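Local coordinates for isomaltodextranase (PDB 5AWO), which hydrolyses (1->6)-alpha-D-glucosidic linkages in polysaccharides, releasing successive isomaltose units from the non-reducing ends of the chains, at residues P20-A25 and S511-V516; E181-Y186 and L230-E235; M318-F323 and K330-L335. One frame throughout, in Å; residues are numbered along the deposited sequence.

Interaction 1: residues P20-A25 and S511-V516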
# COMPACT_ATOMS: atom_id res chain seq x y z
N PRO A 20 18.04 20.78 8.55
CA PRO A 20 16.77 21.05 7.89
C PRO A 20 16.00 19.75 7.59
O PRO A 20 16.60 18.67 7.63
CB PRO A 20 17.16 21.74 6.59
CG PRO A 20 18.61 21.46 6.39
CD PRO A 20 19.19 20.87 7.63
N PRO A 21 14.69 19.86 7.32
CA PRO A 21 13.93 18.64 6.97
C PRO A 21 14.43 18.02 5.68
O PRO A 21 14.91 18.70 4.78
CB PRO A 21 12.50 19.16 6.84
CG PRO A 21 12.64 20.60 6.48
CD PRO A 21 13.85 21.07 7.24
N LEU A 22 14.31 16.69 5.59
CA LEU A 22 14.55 15.98 4.33
C LEU A 22 13.46 16.35 3.32
O LEU A 22 12.32 16.61 3.71
CB LEU A 22 14.49 14.47 4.59
CG LEU A 22 15.58 13.86 5.47
CD1 LEU A 22 15.40 12.35 5.49
CD2 LEU A 22 16.97 14.22 4.98
N ARG A 23 13.82 16.41 2.05
CA ARG A 23 12.88 16.56 0.96
C ARG A 23 12.23 15.21 0.64
O ARG A 23 12.94 14.23 0.37
CB ARG A 23 13.59 17.04 -0.31
CG ARG A 23 14.17 18.46 -0.21
CD ARG A 23 14.95 18.78 -1.46
NE ARG A 23 16.15 17.94 -1.54
CZ ARG A 23 16.90 17.77 -2.62
NH1 ARG A 23 16.61 18.38 -3.77
NH2 ARG A 23 17.97 16.98 -2.55
N LEU A 24 10.91 15.20 0.65
CA LEU A 24 10.14 13.96 0.42
C LEU A 24 9.56 13.88 -0.98
O LEU A 24 9.34 14.90 -1.63
CB LEU A 24 9.01 13.88 1.44
CG LEU A 24 9.44 13.94 2.92
CD1 LEU A 24 8.25 13.80 3.85
CD2 LEU A 24 10.46 12.86 3.22
N ALA A 25 9.30 12.65 -1.42
CA ALA A 25 8.70 12.38 -2.71
C ALA A 25 7.45 11.48 -2.60
O ALA A 25 7.01 10.93 -3.60
CB ALA A 25 9.73 11.77 -3.65
N SER A 511 15.18 15.28 -6.94
CA SER A 511 14.54 16.23 -6.02
C SER A 511 14.18 15.63 -4.65
O SER A 511 13.58 16.31 -3.82
CB SER A 511 13.27 16.79 -6.66
OG SER A 511 12.30 15.77 -6.80
N ALA A 512 14.52 14.37 -4.43
CA ALA A 512 14.25 13.72 -3.15
C ALA A 512 15.54 13.31 -2.45
O ALA A 512 16.56 13.06 -3.09
CB ALA A 512 13.36 12.49 -3.34
N ASP A 513 15.48 13.24 -1.14
CA ASP A 513 16.58 12.76 -0.34
C ASP A 513 16.39 11.28 -0.01
O ASP A 513 15.33 10.88 0.48
CB ASP A 513 16.65 13.57 0.95
CG ASP A 513 16.96 15.04 0.69
OD1 ASP A 513 17.68 15.31 -0.29
OD2 ASP A 513 16.42 15.89 1.43
N PRO A 514 17.42 10.47 -0.24
CA PRO A 514 17.26 9.04 0.13
C PRO A 514 17.06 8.86 1.62
O PRO A 514 17.66 9.57 2.43
CB PRO A 514 18.57 8.40 -0.32
CG PRO A 514 19.38 9.44 -0.96
CD PRO A 514 18.76 10.77 -0.77
N LEU A 515 16.20 7.91 1.99
CA LEU A 515 15.88 7.71 3.39
C LEU A 515 15.42 6.28 3.68
O LEU A 515 15.05 5.54 2.76
CB LEU A 515 14.82 8.73 3.87
CG LEU A 515 13.45 8.71 3.16
CD1 LEU A 515 12.50 7.61 3.66
CD2 LEU A 515 12.74 10.07 3.23
N VAL A 516 15.43 5.97 4.96
CA VAL A 516 14.88 4.72 5.51
C VAL A 516 14.00 5.07 6.68
O VAL A 516 14.35 5.92 7.51
CB VAL A 516 15.98 3.75 5.99
CG1 VAL A 516 15.39 2.47 6.56
CG2 VAL A 516 16.92 3.43 4.85
O HOH W 1 12.78 11.50 0.07
O HOH W 2 17.87 18.18 1.37
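Arg-23 and Asp-513 meet through side chains that run at about a right angle to each other, with guanidinium and carboxylate planes 55° apart, which rules out a flat two-pronged pairing. OD1 of Asp-513 instead takes the salt bridge from Arg-23 NH2 at 2.8 Å, on its syn side, while Arg-23 NE adds a weak bond to the same oxygen. The second oxygen turns to the backbone: Arg-23 N reaches Asp-513 OD2 at 2.7 Å, nearly straight but from above the carboxylate plane. The bend of the arginine chain at chi3 (-67°) brings the guanidinium edge to Asp-513 OD1, while Ser-511 O lies over one face. The backbone returns the grip, Asp-513 N donating to Arg-23 O at 3.1 Å. One water spans Arg-23 O and Asp-513 O; another donates to Asp-513 OD2.

Beside these polar bonds, Leu-24 crosses Leu-515 at about a right angle, CD2 to CD2 at 3.6 Å, and Leu-22 CD1 lies 4.0 Å from Leu-515 CB. Ala-25 CB touches Ala-512 CB at 3.7 Å.

Across a gap of 485 residues, the contact ties the loop after strand 17-18 to the start of strand 515-522. Both strands belong to one antiparallel sheet, part of the beta-sandwich of the CBM35 carbohydrate-binding module.

Interaction 2: residues E181-Y186 and L230-E235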
# COMPACT_ATOMS: atom_id res chain seq x y z
N GLU A 181 -11.41 23.23 -9.10
CA GLU A 181 -12.51 23.33 -8.17
C GLU A 181 -13.46 22.14 -8.33
O GLU A 181 -13.99 21.64 -7.36
CB GLU A 181 -13.28 24.66 -8.41
CG GLU A 181 -12.50 25.92 -8.00
CD GLU A 181 -11.71 26.56 -9.11
OE1 GLU A 181 -11.36 25.90 -10.12
OE2 GLU A 181 -11.40 27.80 -8.97
N TYR A 182 -13.67 21.72 -9.57
CA TYR A 182 -14.53 20.54 -9.83
C TYR A 182 -13.91 19.28 -9.21
O TYR A 182 -14.58 18.60 -8.43
CB TYR A 182 -14.73 20.35 -11.32
CG TYR A 182 -15.48 19.09 -11.64
CD1 TYR A 182 -16.86 19.06 -11.69
CD2 TYR A 182 -14.79 17.91 -11.91
CE1 TYR A 182 -17.56 17.90 -12.01
CE2 TYR A 182 -15.48 16.74 -12.22
CZ TYR A 182 -16.86 16.74 -12.25
OH TYR A 182 -17.57 15.59 -12.60
N VAL A 183 -12.65 19.02 -9.51
CA VAL A 183 -11.99 17.80 -9.01
C VAL A 183 -11.92 17.80 -7.49
O VAL A 183 -12.29 16.81 -6.81
CB VAL A 183 -10.59 17.62 -9.63
CG1 VAL A 183 -9.83 16.47 -8.99
CG2 VAL A 183 -10.69 17.40 -11.13
N GLN A 184 -11.44 18.91 -6.93
CA GLN A 184 -11.30 18.95 -5.49
C GLN A 184 -12.64 18.91 -4.78
O GLN A 184 -12.77 18.28 -3.73
CB GLN A 184 -10.48 20.15 -5.06
CG GLN A 184 -9.07 20.07 -5.58
CD GLN A 184 -8.10 20.99 -4.88
OE1 GLN A 184 -8.38 22.19 -4.72
NE2 GLN A 184 -6.97 20.46 -4.45
N GLY A 185 -13.63 19.60 -5.32
CA GLY A 185 -14.98 19.51 -4.80
C GLY A 185 -15.55 18.09 -4.83
O GLY A 185 -16.30 17.72 -3.93
N TYR A 186 -15.21 17.32 -5.87
CA TYR A 186 -15.70 15.93 -6.00
C TYR A 186 -15.11 15.04 -4.90
O TYR A 186 -15.82 14.28 -4.24
CB TYR A 186 -15.38 15.32 -7.38
CG TYR A 186 -16.49 14.48 -7.98
CD1 TYR A 186 -17.40 13.81 -7.19
CD2 TYR A 186 -16.60 14.36 -9.36
CE1 TYR A 186 -18.43 13.07 -7.75
CE2 TYR A 186 -17.61 13.62 -9.94
CZ TYR A 186 -18.54 12.99 -9.14
OH TYR A 186 -19.60 12.30 -9.70
N LEU A 230 -3.53 14.21 -10.12
CA LEU A 230 -3.20 13.50 -8.88
C LEU A 230 -2.89 14.42 -7.73
O LEU A 230 -3.31 14.16 -6.60
CB LEU A 230 -2.10 12.49 -9.09
CG LEU A 230 -2.42 11.26 -9.95
CD1 LEU A 230 -1.17 10.40 -10.03
CD2 LEU A 230 -3.63 10.48 -9.44
N SER A 231 -2.20 15.54 -8.02
CA SER A 231 -1.88 16.49 -6.93
C SER A 231 -3.13 17.12 -6.35
O SER A 231 -3.28 17.27 -5.14
CB SER A 231 -0.87 17.56 -7.36
OG SER A 231 -1.39 18.50 -8.29
N TRP A 232 -4.10 17.41 -7.22
CA TRP A 232 -5.35 17.98 -6.75
C TRP A 232 -6.11 17.02 -5.84
O TRP A 232 -6.69 17.39 -4.81
CB TRP A 232 -6.24 18.32 -7.93
CG TRP A 232 -5.78 19.46 -8.79
CD1 TRP A 232 -4.82 20.39 -8.51
CD2 TRP A 232 -6.28 19.79 -10.09
NE1 TRP A 232 -4.71 21.29 -9.55
CE2 TRP A 232 -5.61 20.94 -10.53
CE3 TRP A 232 -7.27 19.25 -10.90
CZ2 TRP A 232 -5.87 21.54 -11.76
CZ3 TRP A 232 -7.52 19.83 -12.15
CH2 TRP A 232 -6.83 20.97 -12.54
N ILE A 233 -6.16 15.76 -6.26
CA ILE A 233 -6.86 14.70 -5.50
C ILE A 233 -6.23 14.50 -4.10
O ILE A 233 -6.93 14.44 -3.10
CB ILE A 233 -6.85 13.38 -6.32
CG1 ILE A 233 -7.70 13.52 -7.60
CG2 ILE A 233 -7.32 12.21 -5.49
CD1 ILE A 233 -7.47 12.43 -8.64
N ASN A 234 -4.91 14.41 -4.09
CA ASN A 234 -4.14 14.28 -2.85
C ASN A 234 -4.48 15.42 -1.89
O ASN A 234 -4.89 15.19 -0.77
CB ASN A 234 -2.65 14.28 -3.23
CG ASN A 234 -1.71 14.30 -2.06
OD1 ASN A 234 -2.07 14.13 -0.90
ND2 ASN A 234 -0.45 14.54 -2.39
N GLU A 235 -4.35 16.65 -2.37
CA GLU A 235 -4.64 17.79 -1.51
C GLU A 235 -6.08 17.77 -0.97
O GLU A 235 -6.32 18.03 0.21
CB GLU A 235 -4.39 19.09 -2.29
CG GLU A 235 -4.68 20.35 -1.46
CD GLU A 235 -4.39 21.65 -2.21
OE1 GLU A 235 -4.83 21.79 -3.36
OE2 GLU A 235 -3.73 22.54 -1.63
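Gln-184, Val-183 and Trp-232 account for most of the surface buried where helices 181-186 and 230-235 pack, their axes 8.7 Å apart at closest approach and their directions 38° apart. Gln-184 carries the polar half. Its CG lies anti to the carbonyl carbon (chi1 -63°), and the chain runs extended to the other helix and brings NE2 between two acceptors; both its hydrogens are used. One goes to Glu-235 OE1 at 2.7 Å, met on the anti side of the carboxylate; the other goes to Trp-232 O at 3.1 Å, in the carbonyl plane and on a lone pair. Both acceptors lie close to the plane of the Gln-184 amide, which fixes its rotation. Replacing Gln-184 by an alanine removes both donors and would probably leave the Trp-232 carbonyl and the Glu-235 carboxylate without this partner, opening a gap beside Trp-232 CB.

Val-183 supplies the apolar half. Its CG2 meets the edge of the Trp-232 ring, near the ring plane, at 3.9 Å from CE3, and the two side chains cross at about a right angle. The other methyl, CG1, lies 3.9 Å from Ile-233 CG1, so the valine branches straddle two consecutive residues of the partner helix. Trp-232 also rests on Ala-179 and Lys-180 of the valine's own helix.

On the outside of the TIM barrel, helix 179-192 leads into strand 197-200 and helix 223-237 into its neighbour, strand 242-245. Ile-233 reaches within about 9 Å, side chain to side chain, of Asp-262, probably the proton donor. Chemically, the apolar contacts fill the interface while one amide bridges a main-chain carbonyl and a carboxylate; its N-H donor and a weak, long ion pair to Lys-180 probably favour a charged Glu-235.

Interaction 3: residues M318-F323 and K330-L335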
# COMPACT_ATOMS: atom_id res chain seq x y z
N MET A 318 -10.26 -10.48 -2.64
CA MET A 318 -10.27 -11.89 -2.26
C MET A 318 -11.64 -12.50 -2.58
O MET A 318 -12.67 -12.03 -2.09
CB MET A 318 -9.92 -12.06 -0.78
CG MET A 318 -8.50 -11.66 -0.49
SD MET A 318 -8.00 -11.97 1.20
CE MET A 318 -8.83 -10.62 2.03
N ARG A 319 -11.61 -13.55 -3.39
CA ARG A 319 -12.83 -14.24 -3.83
C ARG A 319 -12.70 -15.71 -3.34
O ARG A 319 -12.24 -16.62 -4.05
CB ARG A 319 -13.01 -14.14 -5.33
CG ARG A 319 -13.09 -12.70 -5.86
CD ARG A 319 -13.62 -12.64 -7.30
NE ARG A 319 -15.00 -13.07 -7.28
CZ ARG A 319 -15.67 -13.62 -8.29
NH1 ARG A 319 -15.18 -13.69 -9.52
NH2 ARG A 319 -16.89 -14.06 -8.05
N ALA A 320 -12.96 -15.91 -2.06
CA ALA A 320 -12.59 -17.19 -1.42
C ALA A 320 -13.20 -18.40 -2.11
O ALA A 320 -12.55 -19.44 -2.28
CB ALA A 320 -12.96 -17.20 0.05
N SER A 321 -14.46 -18.28 -2.49
CA SER A 321 -15.22 -19.39 -3.11
C SER A 321 -14.73 -19.75 -4.50
O SER A 321 -15.10 -20.79 -5.05
CB SER A 321 -16.70 -19.02 -3.24
OG SER A 321 -16.90 -18.15 -4.33
N THR A 322 -13.89 -18.90 -5.10
CA THR A 322 -13.37 -19.19 -6.43
C THR A 322 -12.16 -20.12 -6.45
O THR A 322 -11.72 -20.51 -7.53
CB THR A 322 -13.01 -17.92 -7.22
OG1 THR A 322 -11.87 -17.26 -6.64
CG2 THR A 322 -14.20 -16.97 -7.28
N PHE A 323 -11.58 -20.38 -5.29
CA PHE A 323 -10.43 -21.27 -5.16
C PHE A 323 -10.88 -22.72 -5.03
O PHE A 323 -12.04 -23.00 -4.72
CB PHE A 323 -9.53 -20.83 -4.01
CG PHE A 323 -8.80 -19.53 -4.31
CD1 PHE A 323 -9.41 -18.29 -4.11
CD2 PHE A 323 -7.54 -19.55 -4.87
CE1 PHE A 323 -8.73 -17.11 -4.48
CE2 PHE A 323 -6.88 -18.39 -5.21
CZ PHE A 323 -7.47 -17.17 -5.02
N LYS A 330 -6.34 -20.24 2.31
CA LYS A 330 -5.42 -19.74 3.31
C LYS A 330 -4.23 -19.02 2.65
O LYS A 330 -3.78 -17.97 3.13
CB LYS A 330 -4.91 -20.86 4.22
CG LYS A 330 -5.96 -21.35 5.22
CD LYS A 330 -5.50 -22.49 6.12
CE LYS A 330 -5.22 -23.77 5.38
NZ LYS A 330 -4.90 -24.82 6.39
N THR A 331 -3.74 -19.56 1.55
CA THR A 331 -2.65 -18.90 0.82
C THR A 331 -3.00 -17.51 0.29
O THR A 331 -2.21 -16.60 0.40
CB THR A 331 -2.13 -19.83 -0.28
OG1 THR A 331 -1.50 -20.96 0.36
CG2 THR A 331 -1.14 -19.12 -1.20
N MET A 332 -4.18 -17.39 -0.28
CA MET A 332 -4.72 -16.09 -0.70
C MET A 332 -4.63 -15.08 0.45
O MET A 332 -4.07 -13.98 0.30
CB MET A 332 -6.18 -16.30 -1.15
CG MET A 332 -6.94 -15.03 -1.47
SD MET A 332 -8.72 -15.30 -1.51
CE MET A 332 -9.02 -15.53 0.21
N MET A 333 -5.21 -15.45 1.60
CA MET A 333 -5.26 -14.53 2.73
C MET A 333 -3.85 -14.25 3.24
O MET A 333 -3.47 -13.10 3.49
CB MET A 333 -6.11 -15.13 3.83
CG MET A 333 -6.27 -14.27 5.06
SD MET A 333 -7.21 -12.77 4.68
CE MET A 333 -7.32 -12.00 6.30
N ASN A 334 -3.02 -15.28 3.34
CA ASN A 334 -1.67 -15.11 3.87
C ASN A 334 -0.81 -14.18 3.01
O ASN A 334 0.01 -13.40 3.53
CB ASN A 334 -0.97 -16.47 4.00
CG ASN A 334 -1.49 -17.33 5.13
OD1 ASN A 334 -2.14 -16.84 6.06
ND2 ASN A 334 -1.21 -18.63 5.06
N LEU A 335 -0.99 -14.22 1.69
CA LEU A 335 -0.24 -13.33 0.82
C LEU A 335 -0.64 -11.88 1.04
O LEU A 335 0.22 -10.99 1.12
CB LEU A 335 -0.45 -13.71 -0.66
CG LEU A 335 0.29 -12.83 -1.67
CD1 LEU A 335 1.80 -12.85 -1.51
CD2 LEU A 335 -0.09 -13.24 -3.12
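Met-318 and Met-332 mark the closest backbone approach, 7.1 Å between their CA atoms, where the loop with its short 3-10 turn at 320-322 faces helix 330-335. Side chains fill that distance, and Met-332 has the largest share of the buried surface. With CG anti to the backbone N (chi1 173°), its chain extends from the helix toward the loop, and the bend at chi3 sets CE 3.7 Å from Met-318 CB, with Ala-320 CB farther off at 4.3 Å. The sulfur sits between two partners: Met-318 CB at 3.5 Å and Phe-323 CE1 at 3.5 Å. It lies 4.4 Å from the centroid of the Phe-323 ring, 51° off the normal, an oblique Met-aromatic contact, while Met-332 CB lies over a face of the same ring. Met-318 also touches Met-333, sulfur to sulfur at 3.7 Å.

The contact packs the TIM-barrel helix between strands 312-314 and 343-345 against the loop before it, whose Met-318 backbone bonds to Ala-344 and Ala-346.

No hydrogen bond joins the two segments; the buried contact rests on dispersion among methionine sulfurs, methyl and methylene groups and one aromatic ring.

Overall arrangement
Interactions 2 and 3 are buried contacts of the TIM barrel, whereas interaction 1, with half of its touching residues exposed, lies nearer the surface and joins the N-terminal loop to the carbohydrate-binding module. No two share a helix or strand. Along the chain, interactions 2 and 3 follow in series inside the long loop closed by interaction 1; in space they stay separate, with centres 25 to 38 Å apart. Chemistry follows place: a salt bridge and bridging waters in interaction 1, one amide set beside apolar packing between helices in interaction 2, and sulfur and hydrocarbon contacts without cross-segment hydrogen bonds in interaction 3.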